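Local coordinates for 4-hydroxybutyrate CoA-transferase (Porphyromonas gingivalis, PDB 3EH7), which probably transfers coenzyme A between carboxylic acids such as acetate and 4-hydroxybutyrate, at residues Leu127-Glu132 and Gly157-Gln162; Asn133-Phe138 and Asp169-Ile174; Met163-Gly168 and Ile284-Asp289; Met269-Leu274 and Val290-Val295. One frame throughout, in Å; residues are numbered along the deposited sequence.

Contacts 1, 2 and 4 are largely buried, whereas contact 3 is more open and mixes buried with exposed residues. Contact 1 joins two neighbouring strands of the parallel sheet at the N-terminal end of the chain, and contact 2 is a two-stranded antiparallel ribbon packed against that sheet; Leu127 and Phe138 touch between them. Contact 4 is a strand pair in the second, mixed sheet. Contact 3 bridges the two regions, because residues 163-168 run from the end of contact 1 to strand 167-168, which borders strand 290-292 of contact 4. Strand hydrogen bonds dominate contacts 2 and 4, while contact 3 relies on a carboxylate, a turn amide and a water.

Contact 1: residues Leu127-Glu132 and Gly157-Gln162; sequences LSMPDE and GEINRQ
Leu127 and Ile159 pair in parallel where strands 122-127 and 154-160 run side by side in the N-terminal sheet. Two backbone hydrogen bonds make the pairing: Leu127 N gives to Glu158 O at 2.8 Å, and Asn160 N gives to Leu127 O at 3.0 Å. Beyond them the chains diverge, and a water takes over, accepting from Met129 N at 3.0 Å and hydrogen-bonded to Asn160 O at 2.9 Å.

Apolar contacts follow on the side of Ile159. The SE of Met129, a selenomethionine, lies 3.6 Å from Ile159 CG2, the two side chains crossing nearly at right angles. Bends at chi2 (-71°) and chi3 (-76°) turn the chain so that SE reaches Ile159, and the same SE also meets Arg161 CD at 3.6 Å. Pro130 CD reaches Ile159 CD1 at 4.1 Å, a rigid ring against a beta-branched residue well suited to a strand.

The polar ends have other duties. Asn160 OD1 accepts from Gln162 N in an Asx turn at the end of the strand, its ND2 binds Gln126 and Tyr185, and Arg161 NH2 binds Ala183 O. The chemistry thus passes from direct strand bonding to water mediation as the chains part, with the aliphatic part of Arg161 packing on SE.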
loop_
_atom_site.group_PDB
_atom_site.type_symbol
_atom_site.label_atom_id
_atom_site.label_comp_id
_atom_site.label_asym_id
_atom_site.label_seq_id
_atom_site.Cartn_x
_atom_site.Cartn_y
_atom_site.Cartn_z
ATOM N N LEU A 127 -28.744 12.099 -11.909
ATOM C CA LEU A 127 -29.547 10.953 -11.499
ATOM C C LEU A 127 -30.529 10.515 -12.575
ATOM O O LEU A 127 -30.912 11.293 -13.457
ATOM C CB LEU A 127 -30.328 11.291 -10.226
ATOM C CG LEU A 127 -29.589 11.819 -8.986
ATOM C CD1 LEU A 127 -30.608 12.457 -8.021
ATOM C CD2 LEU A 127 -28.769 10.725 -8.278
ATOM N N SER A 128 -30.956 9.265 -12.475
ATOM C CA SER A 128 -32.037 8.760 -13.290
ATOM C C SER A 128 -33.341 9.247 -12.716
ATOM O O SER A 128 -33.403 9.723 -11.584
ATOM C CB SER A 128 -32.055 7.235 -13.301
ATOM O OG SER A 128 -32.520 6.741 -12.047
HETATM N N MSE A 129 -34.399 9.095 -13.508
HETATM C CA MSE A 129 -35.751 9.410 -13.078
HETATM C C MSE A 129 -36.084 8.575 -11.838
HETATM O O MSE A 129 -35.634 7.458 -11.749
HETATM C CB MSE A 129 -36.732 9.045 -14.198
HETATM C CG MSE A 129 -36.684 9.986 -15.359
HETATM SE SE MSE A 129 -37.451 11.700 -14.874
HETATM C CE MSE A 129 -39.368 11.291 -14.883
ATOM N N PRO A 130 -36.873 9.121 -10.892
ATOM C CA PRO A 130 -37.273 8.335 -9.739
ATOM C C PRO A 130 -38.172 7.173 -10.112
ATOM O O PRO A 130 -39.011 7.266 -11.023
ATOM C CB PRO A 130 -38.067 9.327 -8.889
ATOM C CG PRO A 130 -38.640 10.241 -9.862
ATOM C CD PRO A 130 -37.526 10.442 -10.870
ATOM N N ASP A 131 -37.994 6.085 -9.394
ATOM C CA ASP A 131 -38.894 4.975 -9.504
ATOM C C ASP A 131 -40.171 5.323 -8.729
ATOM O O ASP A 131 -40.357 6.454 -8.249
ATOM C CB ASP A 131 -38.217 3.681 -9.016
ATOM C CG ASP A 131 -37.941 3.682 -7.517
ATOM O OD1 ASP A 131 -38.695 4.331 -6.758
ATOM O OD2 ASP A 131 -36.963 3.031 -7.112
ATOM N N GLU A 132 -41.056 4.339 -8.633
ATOM C CA GLU A 132 -42.375 4.503 -8.015
ATOM C C GLU A 132 -42.278 4.776 -6.508
ATOM O O GLU A 132 -43.173 5.386 -5.932
ATOM C CB GLU A 132 -43.203 3.231 -8.226
ATOM C CG GLU A 132 -43.348 2.809 -9.688
ATOM C CD GLU A 132 -44.558 1.907 -9.922
ATOM O OE1 GLU A 132 -45.096 1.356 -8.933
ATOM O OE2 GLU A 132 -44.981 1.750 -11.091
ATOM N N GLY A 157 -29.773 17.612 -7.354
ATOM C CA GLY A 157 -29.937 16.433 -8.178
ATOM C C GLY A 157 -30.358 16.840 -9.573
ATOM O O GLY A 157 -31.402 17.462 -9.750
ATOM N N GLU A 158 -29.549 16.475 -10.563
ATOM C CA GLU A 158 -29.875 16.759 -11.961
ATOM C C GLU A 158 -30.502 15.512 -12.553
ATOM O O GLU A 158 -29.788 14.560 -12.882
ATOM C CB GLU A 158 -28.616 17.156 -12.743
ATOM C CG GLU A 158 -28.885 17.572 -14.177
ATOM C CD GLU A 158 -27.723 18.319 -14.818
ATOM O OE1 GLU A 158 -27.287 19.344 -14.257
ATOM O OE2 GLU A 158 -27.250 17.879 -15.884
ATOM N N ILE A 159 -31.826 15.501 -12.666
ATOM C CA ILE A 159 -32.535 14.312 -13.132
ATOM C C ILE A 159 -32.656 14.317 -14.660
ATOM O O ILE A 159 -33.415 15.079 -15.258
ATOM C CB ILE A 159 -33.925 14.154 -12.466
ATOM C CG1 ILE A 159 -33.769 14.101 -10.949
ATOM C CG2 ILE A 159 -34.604 12.896 -12.953
ATOM C CD1 ILE A 159 -35.049 13.654 -10.202
ATOM N N ASN A 160 -31.878 13.447 -15.282
ATOM C CA ASN A 160 -31.812 13.381 -16.730
ATOM C C ASN A 160 -32.619 12.177 -17.241
ATOM O O ASN A 160 -32.423 11.026 -16.807
ATOM C CB ASN A 160 -30.337 13.317 -17.139
ATOM C CG ASN A 160 -30.114 13.272 -18.649
ATOM O OD1 ASN A 160 -31.041 13.349 -19.472
ATOM N ND2 ASN A 160 -28.843 13.126 -19.015
ATOM N N ARG A 161 -33.520 12.445 -18.167
ATOM C CA ARG A 161 -34.345 11.370 -18.730
ATOM C C ARG A 161 -33.460 10.311 -19.376
ATOM O O ARG A 161 -33.867 9.159 -19.500
ATOM C CB ARG A 161 -35.330 11.869 -19.788
ATOM C CG ARG A 161 -36.145 13.120 -19.472
ATOM C CD ARG A 161 -36.710 13.146 -18.111
ATOM N NE ARG A 161 -37.837 14.069 -17.997
ATOM C CZ ARG A 161 -37.767 15.396 -18.066
ATOM N NH1 ARG A 161 -38.881 16.108 -17.966
ATOM N NH2 ARG A 161 -36.604 16.025 -18.229
ATOM N N GLN A 162 -32.257 10.707 -19.785
ATOM C CA GLN A 162 -31.360 9.798 -20.484
ATOM C C GLN A 162 -30.300 9.165 -19.594
ATOM O O GLN A 162 -29.520 8.354 -20.082
ATOM C CB GLN A 162 -30.735 10.508 -21.689
ATOM C CG GLN A 162 -31.782 10.960 -22.687
ATOM C CD GLN A 162 -31.209 11.367 -24.017
ATOM O OE1 GLN A 162 -30.321 10.693 -24.540
ATOM N NE2 GLN A 162 -31.715 12.477 -24.585
HETATM O O HOH W 1 -33.653 8.446 -16.359
#

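Contact 2: residues Asn133-Phe138 and Asp169-Ile174; sequences NGYCSF and DNLIHI
Tyr135 faces His173 across a non-hydrogen-bonded pair of the antiparallel ribbon formed by strands 135-137 and 171-173. Its CB lies 4.2 Å from Leu171 CD1. With CG placed anti to the carbonyl carbon (chi1 -76°), the ring leans over the partner strand: CD1 comes 3.5 Å from His173 N, CE1 meets His173 CB, and CD2, CE2 and CZ meet His173 CD2, the tyrosine CD2 at 4.0 Å and CE2 at 3.7 Å. The imidazole presents its edge to the tyrosine face in a T-shaped pair, planes at 87°, and His173 CB adds a CH-pi contact over the same ring. Beyond the ring, His173 NE2 makes a weak hydrogen bond to Asn133 O, a water beside them is hydrogen-bonded to both, and His173 ND1 bonds Ser175 OG.

Cys136 and Ile172 exchange both backbone bonds at 2.9 Å, and Ile174 N and Phe138 N bind Gly134 O and Asn170 O. Glycine suits position 134 for its positive phi, and His173 packs close to it.

On the face of Cys136 and Ile172, Phe138 CE1 packs 3.6 Å from Ile172 CB. This apolar face lies against Leu127 of strand 122-127, Ile159 of strand 154-160 and Ala149 of helix 145-151.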
loop_
_atom_site.group_PDB
_atom_site.type_symbol
_atom_site.label_atom_id
_atom_site.label_comp_id
_atom_site.label_asym_id
_atom_site.label_seq_id
_atom_site.Cartn_x
_atom_site.Cartn_y
_atom_site.Cartn_z
ATOM N N ASN A 133 -41.186 4.303 -5.904
ATOM C CA ASN A 133 -40.895 4.485 -4.486
ATOM C C ASN A 133 -40.165 5.786 -4.148
ATOM O O ASN A 133 -39.904 6.070 -2.980
ATOM C CB ASN A 133 -40.076 3.294 -4.015
ATOM C CG ASN A 133 -40.828 1.993 -4.164
ATOM O OD1 ASN A 133 -42.066 1.983 -4.219
ATOM N ND2 ASN A 133 -40.097 0.884 -4.177
ATOM N N GLY A 134 -39.855 6.572 -5.179
ATOM C CA GLY A 134 -39.218 7.867 -5.016
ATOM C C GLY A 134 -37.706 7.789 -4.983
ATOM O O GLY A 134 -37.054 8.736 -4.597
ATOM N N TYR A 135 -37.156 6.658 -5.400
ATOM C CA TYR A 135 -35.717 6.496 -5.470
ATOM C C TYR A 135 -35.156 6.761 -6.866
ATOM O O TYR A 135 -35.664 6.238 -7.856
ATOM C CB TYR A 135 -35.315 5.094 -4.998
ATOM C CG TYR A 135 -35.369 4.909 -3.501
ATOM C CD1 TYR A 135 -34.285 5.224 -2.724
ATOM C CD2 TYR A 135 -36.513 4.434 -2.871
ATOM C CE1 TYR A 135 -34.328 5.088 -1.374
ATOM C CE2 TYR A 135 -36.565 4.288 -1.505
ATOM C CZ TYR A 135 -35.473 4.597 -0.768
ATOM O OH TYR A 135 -35.477 4.450 0.597
ATOM N N CYS A 136 -34.131 7.608 -6.925
ATOM C CA CYS A 136 -33.354 7.841 -8.144
ATOM C C CYS A 136 -32.085 7.051 -8.057
ATOM O O CYS A 136 -31.500 6.931 -6.979
ATOM C CB CYS A 136 -32.929 9.285 -8.242
ATOM S SG CYS A 136 -34.287 10.423 -8.362
ATOM N N SER A 137 -31.632 6.565 -9.201
ATOM C CA SER A 137 -30.326 5.950 -9.323
ATOM C C SER A 137 -29.229 6.983 -9.665
ATOM O O SER A 137 -29.468 7.976 -10.330
ATOM C CB SER A 137 -30.381 4.859 -10.395
ATOM O OG SER A 137 -29.112 4.352 -10.719
ATOM N N PHE A 138 -28.008 6.723 -9.205
ATOM C CA PHE A 138 -26.854 7.529 -9.608
ATOM C C PHE A 138 -26.380 7.141 -11.015
ATOM O O PHE A 138 -25.388 7.668 -11.505
ATOM C CB PHE A 138 -25.728 7.419 -8.569
ATOM C CG PHE A 138 -26.035 8.110 -7.267
ATOM C CD1 PHE A 138 -26.707 7.438 -6.248
ATOM C CD2 PHE A 138 -25.663 9.444 -7.062
ATOM C CE1 PHE A 138 -27.024 8.076 -5.045
ATOM C CE2 PHE A 138 -25.968 10.097 -5.843
ATOM C CZ PHE A 138 -26.643 9.396 -4.824
ATOM N N ASP A 169 -25.936 -0.869 -5.032
ATOM C CA ASP A 169 -26.116 0.106 -3.939
ATOM C C ASP A 169 -25.919 1.499 -4.523
ATOM O O ASP A 169 -24.893 2.127 -4.349
ATOM C CB ASP A 169 -25.140 -0.159 -2.801
ATOM C CG ASP A 169 -25.298 0.823 -1.654
ATOM O OD1 ASP A 169 -26.411 1.373 -1.457
ATOM O OD2 ASP A 169 -24.295 1.031 -0.937
ATOM N N ASN A 170 -26.941 1.960 -5.243
ATOM C CA ASN A 170 -26.778 3.044 -6.186
ATOM C C ASN A 170 -28.022 3.922 -6.283
ATOM O O ASN A 170 -28.294 4.487 -7.348
ATOM C CB ASN A 170 -26.495 2.423 -7.549
ATOM C CG ASN A 170 -25.925 3.392 -8.531
ATOM O OD1 ASN A 170 -25.149 4.298 -8.180
ATOM N ND2 ASN A 170 -26.274 3.185 -9.806
ATOM N N LEU A 171 -28.740 4.048 -5.172
ATOM C CA LEU A 171 -29.991 4.801 -5.113
ATOM C C LEU A 171 -29.927 5.876 -4.053
ATOM O O LEU A 171 -29.122 5.820 -3.129
ATOM C CB LEU A 171 -31.169 3.894 -4.791
ATOM C CG LEU A 171 -31.481 2.743 -5.756
ATOM C CD1 LEU A 171 -32.594 1.910 -5.175
ATOM C CD2 LEU A 171 -31.829 3.227 -7.170
ATOM N N ILE A 172 -30.799 6.861 -4.209
ATOM C CA ILE A 172 -31.000 7.884 -3.213
ATOM C C ILE A 172 -32.458 8.309 -3.314
ATOM O O ILE A 172 -33.016 8.426 -4.418
ATOM C CB ILE A 172 -30.030 9.090 -3.412
ATOM C CG1 ILE A 172 -30.112 10.058 -2.238
ATOM C CG2 ILE A 172 -30.274 9.802 -4.781
ATOM C CD1 ILE A 172 -29.087 11.182 -2.299
ATOM N N HIS A 173 -33.088 8.509 -2.162
ATOM C CA HIS A 173 -34.438 8.973 -2.152
ATOM C C HIS A 173 -34.481 10.438 -2.539
ATOM O O HIS A 173 -33.653 11.236 -2.098
ATOM C CB HIS A 173 -35.065 8.781 -0.789
ATOM C CG HIS A 173 -36.555 8.830 -0.824
ATOM N ND1 HIS A 173 -37.270 9.994 -0.659
ATOM C CD2 HIS A 173 -37.469 7.855 -1.043
ATOM C CE1 HIS A 173 -38.559 9.733 -0.764
ATOM N NE2 HIS A 173 -38.703 8.438 -0.991
ATOM N N ILE A 174 -35.490 10.772 -3.325
ATOM C CA ILE A 174 -35.633 12.068 -3.930
ATOM C C ILE A 174 -35.840 13.158 -2.881
ATOM O O ILE A 174 -35.559 14.328 -3.151
ATOM C CB ILE A 174 -36.792 12.037 -4.937
ATOM C CG1 ILE A 174 -36.809 13.278 -5.835
ATOM C CG2 ILE A 174 -38.154 11.836 -4.229
ATOM C CD1 ILE A 174 -37.653 13.058 -7.096
HETATM O O HOH W 2 -41.474 7.825 -1.240
#

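Contact 3: residues Met163-Gly168 and Ile284-Asp289; sequences MPYVHG and IDKNPD
Asp285 and Lys286 hold Tyr165 from both ends of its backbone. Asp285 OD1 accepts from Tyr165 N at 2.9 Å, met on its anti side and 33° out of the carboxylate plane; Lys286 N returns a bond to Tyr165 O at 2.8 Å, almost straight at the hydrogen (170°). The donor of the second bond sits in a type II beta turn, Ile284 to Asn287, that follows helix 278-284 and leads toward strand 290-292. Segment 163-168 is the connection that runs to strand 167-168, an edge strand of the mixed sheet, so the turn ties a loop of the N-terminal family region to the C-terminal one.

Aspartate suits its place because its short side chain, with CG anti to the backbone N (chi1 -173°), brings a carboxylate oxygen to the amide of Tyr165. A water accepts from His167 N and is hydrogen-bonded to Ile284 O at 2.7 Å and to Asn287 O, bridging segment 163-168 to the first and last residues of the turn. Asn287 OD1 accepts from Asp289 N, an Asx turn that shapes the exit of the loop.

Packing surrounds this polar centre. On the buried side Ile284 CD1 meets Pro164 CG at 3.9 Å and Val166 CG2 at 3.8 Å, a branched chain between two compact apolar groups. Toward the surface, the Lys286 chain crosses Tyr165 at about a right angle, its NZ 3.8 Å from Tyr165 CB. The imidazole of His167 lies between Tyr165 CE1 over one face and Pro288 CB over the other, and its CD2 approaches Asn287 O to 3.4 Å.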
loop_
_atom_site.group_PDB
_atom_site.type_symbol
_atom_site.label_atom_id
_atom_site.label_comp_id
_atom_site.label_asym_id
_atom_site.label_seq_id
_atom_site.Cartn_x
_atom_site.Cartn_y
_atom_site.Cartn_z
HETATM N N MSE A 163 -30.265 9.511 -18.306
HETATM C CA MSE A 163 -29.381 8.814 -17.379
HETATM C C MSE A 163 -29.996 7.456 -17.045
HETATM O O MSE A 163 -31.140 7.381 -16.558
HETATM C CB MSE A 163 -29.176 9.592 -16.098
HETATM C CG MSE A 163 -28.319 8.831 -15.092
HETATM SE SE MSE A 163 -26.463 8.730 -15.646
HETATM C CE MSE A 163 -25.738 9.824 -14.234
ATOM N N PRO A 164 -29.258 6.374 -17.319
ATOM C CA PRO A 164 -29.866 5.069 -17.117
ATOM C C PRO A 164 -30.075 4.748 -15.643
ATOM O O PRO A 164 -29.421 5.330 -14.786
ATOM C CB PRO A 164 -28.858 4.097 -17.748
ATOM C CG PRO A 164 -27.595 4.834 -17.792
ATOM C CD PRO A 164 -27.935 6.277 -17.952
ATOM N N TYR A 165 -31.018 3.853 -15.374
ATOM C CA TYR A 165 -31.273 3.373 -14.014
ATOM C C TYR A 165 -30.366 2.190 -13.822
ATOM O O TYR A 165 -30.506 1.187 -14.515
ATOM C CB TYR A 165 -32.738 2.968 -13.836
ATOM C CG TYR A 165 -33.081 2.471 -12.434
ATOM C CD1 TYR A 165 -32.897 1.127 -12.093
ATOM C CD2 TYR A 165 -33.575 3.335 -11.462
ATOM C CE1 TYR A 165 -33.195 0.659 -10.843
ATOM C CE2 TYR A 165 -33.901 2.865 -10.191
ATOM C CZ TYR A 165 -33.695 1.521 -9.899
ATOM O OH TYR A 165 -33.987 1.008 -8.661
ATOM N N VAL A 166 -29.384 2.329 -12.944
ATOM C CA VAL A 166 -28.380 1.277 -12.749
ATOM C C VAL A 166 -28.499 0.667 -11.359
ATOM O O VAL A 166 -28.574 1.380 -10.334
ATOM C CB VAL A 166 -26.943 1.804 -12.999
ATOM C CG1 VAL A 166 -25.870 0.708 -12.761
ATOM C CG2 VAL A 166 -26.845 2.365 -14.436
ATOM N N HIS A 167 -28.466 -0.655 -11.350
ATOM C CA HIS A 167 -28.610 -1.444 -10.153
ATOM C C HIS A 167 -27.404 -1.415 -9.238
ATOM O O HIS A 167 -26.367 -0.826 -9.570
ATOM C CB HIS A 167 -28.948 -2.882 -10.546
ATOM C CG HIS A 167 -30.330 -3.025 -11.093
ATOM N ND1 HIS A 167 -31.439 -3.091 -10.288
ATOM C CD2 HIS A 167 -30.788 -3.062 -12.369
ATOM C CE1 HIS A 167 -32.522 -3.183 -11.041
ATOM N NE2 HIS A 167 -32.153 -3.179 -12.307
ATOM N N GLY A 168 -27.561 -2.064 -8.086
ATOM C CA GLY A 168 -26.543 -2.116 -7.028
ATOM C C GLY A 168 -26.907 -1.175 -5.888
ATOM O O GLY A 168 -28.049 -0.734 -5.789
ATOM N N ILE A 284 -26.867 -1.387 -19.885
ATOM C CA ILE A 284 -26.867 -1.398 -18.422
ATOM C C ILE A 284 -28.200 -0.944 -17.822
ATOM O O ILE A 284 -28.446 -1.177 -16.648
ATOM C CB ILE A 284 -25.730 -0.512 -17.820
ATOM C CG1 ILE A 284 -26.032 0.985 -18.064
ATOM C CG2 ILE A 284 -24.370 -0.980 -18.356
ATOM C CD1 ILE A 284 -24.921 1.944 -17.687
ATOM N N ASP A 285 -29.037 -0.285 -18.624
ATOM C CA ASP A 285 -30.253 0.335 -18.117
ATOM C C ASP A 285 -31.203 -0.740 -17.593
ATOM O O ASP A 285 -31.586 -1.640 -18.332
ATOM C CB ASP A 285 -30.922 1.164 -19.218
ATOM C CG ASP A 285 -32.097 1.974 -18.720
ATOM O OD1 ASP A 285 -32.186 2.262 -17.524
ATOM O OD2 ASP A 285 -32.949 2.339 -19.532
ATOM N N LYS A 286 -31.528 -0.675 -16.304
ATOM C CA LYS A 286 -32.406 -1.674 -15.681
ATOM C C LYS A 286 -31.899 -3.108 -15.860
ATOM O O LYS A 286 -32.685 -4.053 -15.866
ATOM C CB LYS A 286 -33.835 -1.543 -16.220
ATOM C CG LYS A 286 -34.479 -0.202 -15.924
ATOM C CD LYS A 286 -35.782 -0.011 -16.714
ATOM C CE LYS A 286 -36.797 0.868 -15.949
ATOM N NZ LYS A 286 -36.127 1.977 -15.167
ATOM N N ASN A 287 -30.583 -3.277 -15.961
ATOM C CA ASN A 287 -29.994 -4.604 -16.132
ATOM C C ASN A 287 -29.483 -5.098 -14.789
ATOM O O ASN A 287 -28.458 -4.604 -14.281
ATOM C CB ASN A 287 -28.871 -4.540 -17.163
ATOM C CG ASN A 287 -28.233 -5.880 -17.431
ATOM O OD1 ASN A 287 -28.424 -6.826 -16.686
ATOM N ND2 ASN A 287 -27.450 -5.960 -18.517
ATOM N N PRO A 288 -30.177 -6.084 -14.191
ATOM C CA PRO A 288 -29.765 -6.475 -12.839
ATOM C C PRO A 288 -28.441 -7.236 -12.771
ATOM O O PRO A 288 -27.958 -7.482 -11.680
ATOM C CB PRO A 288 -30.919 -7.365 -12.349
ATOM C CG PRO A 288 -31.603 -7.838 -13.562
ATOM C CD PRO A 288 -31.337 -6.854 -14.671
ATOM N N ASP A 289 -27.874 -7.632 -13.906
ATOM C CA ASP A 289 -26.570 -8.269 -13.893
ATOM C C ASP A 289 -25.435 -7.252 -13.764
ATOM O O ASP A 289 -24.291 -7.655 -13.665
ATOM C CB ASP A 289 -26.359 -9.094 -15.165
ATOM C CG ASP A 289 -27.338 -10.257 -15.274
ATOM O OD1 ASP A 289 -27.835 -10.699 -14.228
ATOM O OD2 ASP A 289 -27.617 -10.704 -16.399
HETATM O O HOH W 3 -28.073 -1.775 -14.056
#

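Contact 4: residues Met269-Leu274 and Val290-Val295; sequences MVATFL and VELYPV
Thr272 turns its hydroxyl onto Tyr293 just where the two strands end. Its OG1 stands opposite the backbone N (chi1 -161°), a setting that sends the proton to Tyr293 O at 2.7 Å, in the carbonyl plane. This bond carries the pairing on past the last strand residue, and the same branched residue brings CG2 to 4.2 Å from Val295 CG2.

Leu292 has CG anti to its carbonyl carbon (chi1 -64°), which spreads its methyls over the other strand: CD2 sits 3.5 Å from Ala271 CB and CD1 3.7 Å from Thr272 O. The small alanine lets this longer neighbour lie close. Leu274 CG meets the same CD2 from short strand 273-274, next along the chain.

These residues belong to adjacent parallel strands, 269-271 and 290-292, joined through helix 278-284 in a beta-alpha-beta crossover. The backbone bonds run from Glu291 N to Met269 O, Ala271 N to Glu291 O and Tyr293 N to Ala271 O.

Met269 (selenomethionine) bends at chi3 and brings CE to 3.6 Å from Val290 CG2, on the face of Ala271 and Leu292. On the other face Val270 CG1 packs 3.9 Å from Tyr293 CD1, while Tyr293 OH donates to Glu291 OE1 at 2.7 Å, and Glu291 OE2 forms a salt bridge with Lys268.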
loop_
_atom_site.group_PDB
_atom_site.type_symbol
_atom_site.label_atom_id
_atom_site.label_comp_id
_atom_site.label_asym_id
_atom_site.label_seq_id
_atom_site.Cartn_x
_atom_site.Cartn_y
_atom_site.Cartn_z
HETATM N N MSE A 269 -21.608 -8.123 -13.039
HETATM C CA MSE A 269 -20.519 -7.216 -13.369
HETATM C C MSE A 269 -20.556 -6.111 -12.321
HETATM O O MSE A 269 -21.515 -5.349 -12.263
HETATM C CB MSE A 269 -20.705 -6.606 -14.763
HETATM C CG MSE A 269 -20.750 -7.622 -15.917
HETATM SE SE MSE A 269 -21.694 -6.811 -17.415
HETATM C CE MSE A 269 -23.420 -7.652 -17.077
ATOM N N VAL A 270 -19.521 -6.041 -11.495
ATOM C CA VAL A 270 -19.455 -5.085 -10.386
ATOM C C VAL A 270 -18.422 -4.017 -10.738
ATOM O O VAL A 270 -17.310 -4.343 -11.194
ATOM C CB VAL A 270 -19.077 -5.819 -9.108
ATOM C CG1 VAL A 270 -18.769 -4.843 -7.972
ATOM C CG2 VAL A 270 -20.188 -6.790 -8.723
ATOM N N ALA A 271 -18.805 -2.760 -10.554
ATOM C CA ALA A 271 -18.004 -1.603 -10.903
ATOM C C ALA A 271 -18.403 -0.463 -9.968
ATOM O O ALA A 271 -19.330 -0.600 -9.198
ATOM C CB ALA A 271 -18.219 -1.200 -12.399
ATOM N N THR A 272 -17.706 0.668 -10.051
ATOM C CA THR A 272 -18.079 1.857 -9.282
ATOM C C THR A 272 -18.491 3.014 -10.169
ATOM O O THR A 272 -19.266 3.849 -9.735
ATOM C CB THR A 272 -16.995 2.235 -8.228
ATOM O OG1 THR A 272 -17.566 3.086 -7.228
ATOM C CG2 THR A 272 -15.740 2.889 -8.838
ATOM N N PHE A 273 -18.034 3.039 -11.429
ATOM C CA PHE A 273 -18.530 3.976 -12.448
ATOM C C PHE A 273 -18.405 3.339 -13.840
ATOM O O PHE A 273 -17.737 2.297 -14.022
ATOM C CB PHE A 273 -17.871 5.381 -12.343
ATOM C CG PHE A 273 -16.479 5.500 -12.956
ATOM C CD1 PHE A 273 -15.342 5.129 -12.228
ATOM C CD2 PHE A 273 -16.306 6.003 -14.236
ATOM C CE1 PHE A 273 -14.046 5.237 -12.761
ATOM C CE2 PHE A 273 -14.996 6.108 -14.815
ATOM C CZ PHE A 273 -13.869 5.739 -14.066
ATOM N N LEU A 274 -19.108 3.932 -14.805
ATOM C CA LEU A 274 -19.173 3.384 -16.177
ATOM C C LEU A 274 -19.055 4.505 -17.176
ATOM O O LEU A 274 -19.495 5.627 -16.910
ATOM C CB LEU A 274 -20.504 2.687 -16.422
ATOM C CG LEU A 274 -20.822 1.523 -15.504
ATOM C CD1 LEU A 274 -22.264 1.091 -15.665
ATOM C CD2 LEU A 274 -19.838 0.352 -15.737
ATOM N N VAL A 290 -25.756 -5.955 -13.812
ATOM C CA VAL A 290 -24.784 -4.889 -13.631
ATOM C C VAL A 290 -25.090 -4.221 -12.309
ATOM O O VAL A 290 -26.224 -3.760 -12.100
ATOM C CB VAL A 290 -24.869 -3.811 -14.742
ATOM C CG1 VAL A 290 -23.861 -2.675 -14.481
ATOM C CG2 VAL A 290 -24.651 -4.427 -16.126
ATOM N N GLU A 291 -24.096 -4.188 -11.410
ATOM C CA GLU A 291 -24.279 -3.596 -10.115
ATOM C C GLU A 291 -23.152 -2.618 -9.816
ATOM O O GLU A 291 -21.967 -2.985 -9.853
ATOM C CB GLU A 291 -24.382 -4.691 -9.028
ATOM C CG GLU A 291 -25.675 -5.462 -9.120
ATOM C CD GLU A 291 -25.826 -6.560 -8.069
ATOM O OE1 GLU A 291 -24.862 -6.847 -7.322
ATOM O OE2 GLU A 291 -26.906 -7.183 -8.051
ATOM N N LEU A 292 -23.524 -1.359 -9.574
ATOM C CA LEU A 292 -22.566 -0.383 -9.091
ATOM C C LEU A 292 -22.686 -0.233 -7.591
ATOM O O LEU A 292 -23.795 -0.290 -7.036
ATOM C CB LEU A 292 -22.721 0.980 -9.743
ATOM C CG LEU A 292 -22.471 1.096 -11.249
ATOM C CD1 LEU A 292 -22.080 2.524 -11.672
ATOM C CD2 LEU A 292 -21.477 0.031 -11.769
ATOM N N TYR A 293 -21.524 -0.056 -6.952
ATOM C CA TYR A 293 -21.424 0.257 -5.522
ATOM C C TYR A 293 -20.461 1.425 -5.355
ATOM O O TYR A 293 -19.631 1.700 -6.231
ATOM C CB TYR A 293 -20.894 -0.931 -4.733
ATOM C CG TYR A 293 -21.701 -2.192 -4.848
ATOM C CD1 TYR A 293 -21.543 -3.047 -5.932
ATOM C CD2 TYR A 293 -22.625 -2.540 -3.853
ATOM C CE1 TYR A 293 -22.286 -4.211 -6.032
ATOM C CE2 TYR A 293 -23.378 -3.673 -3.941
ATOM C CZ TYR A 293 -23.206 -4.527 -5.015
ATOM O OH TYR A 293 -23.994 -5.675 -5.093
ATOM N N PRO A 294 -20.551 2.118 -4.217
ATOM C CA PRO A 294 -19.618 3.195 -3.971
ATOM C C PRO A 294 -18.171 2.713 -3.861
ATOM O O PRO A 294 -17.875 1.527 -3.556
ATOM C CB PRO A 294 -20.127 3.841 -2.671
ATOM C CG PRO A 294 -21.113 2.912 -2.107
ATOM C CD PRO A 294 -21.606 2.032 -3.194
ATOM N N VAL A 295 -17.268 3.638 -4.133
ATOM C CA VAL A 295 -15.878 3.272 -4.319
ATOM C C VAL A 295 -15.232 2.654 -3.054
ATOM O O VAL A 295 -14.303 1.838 -3.170
ATOM C CB VAL A 295 -15.054 4.453 -4.892
ATOM C CG1 VAL A 295 -14.933 5.628 -3.843
ATOM C CG2 VAL A 295 -13.673 3.942 -5.391
#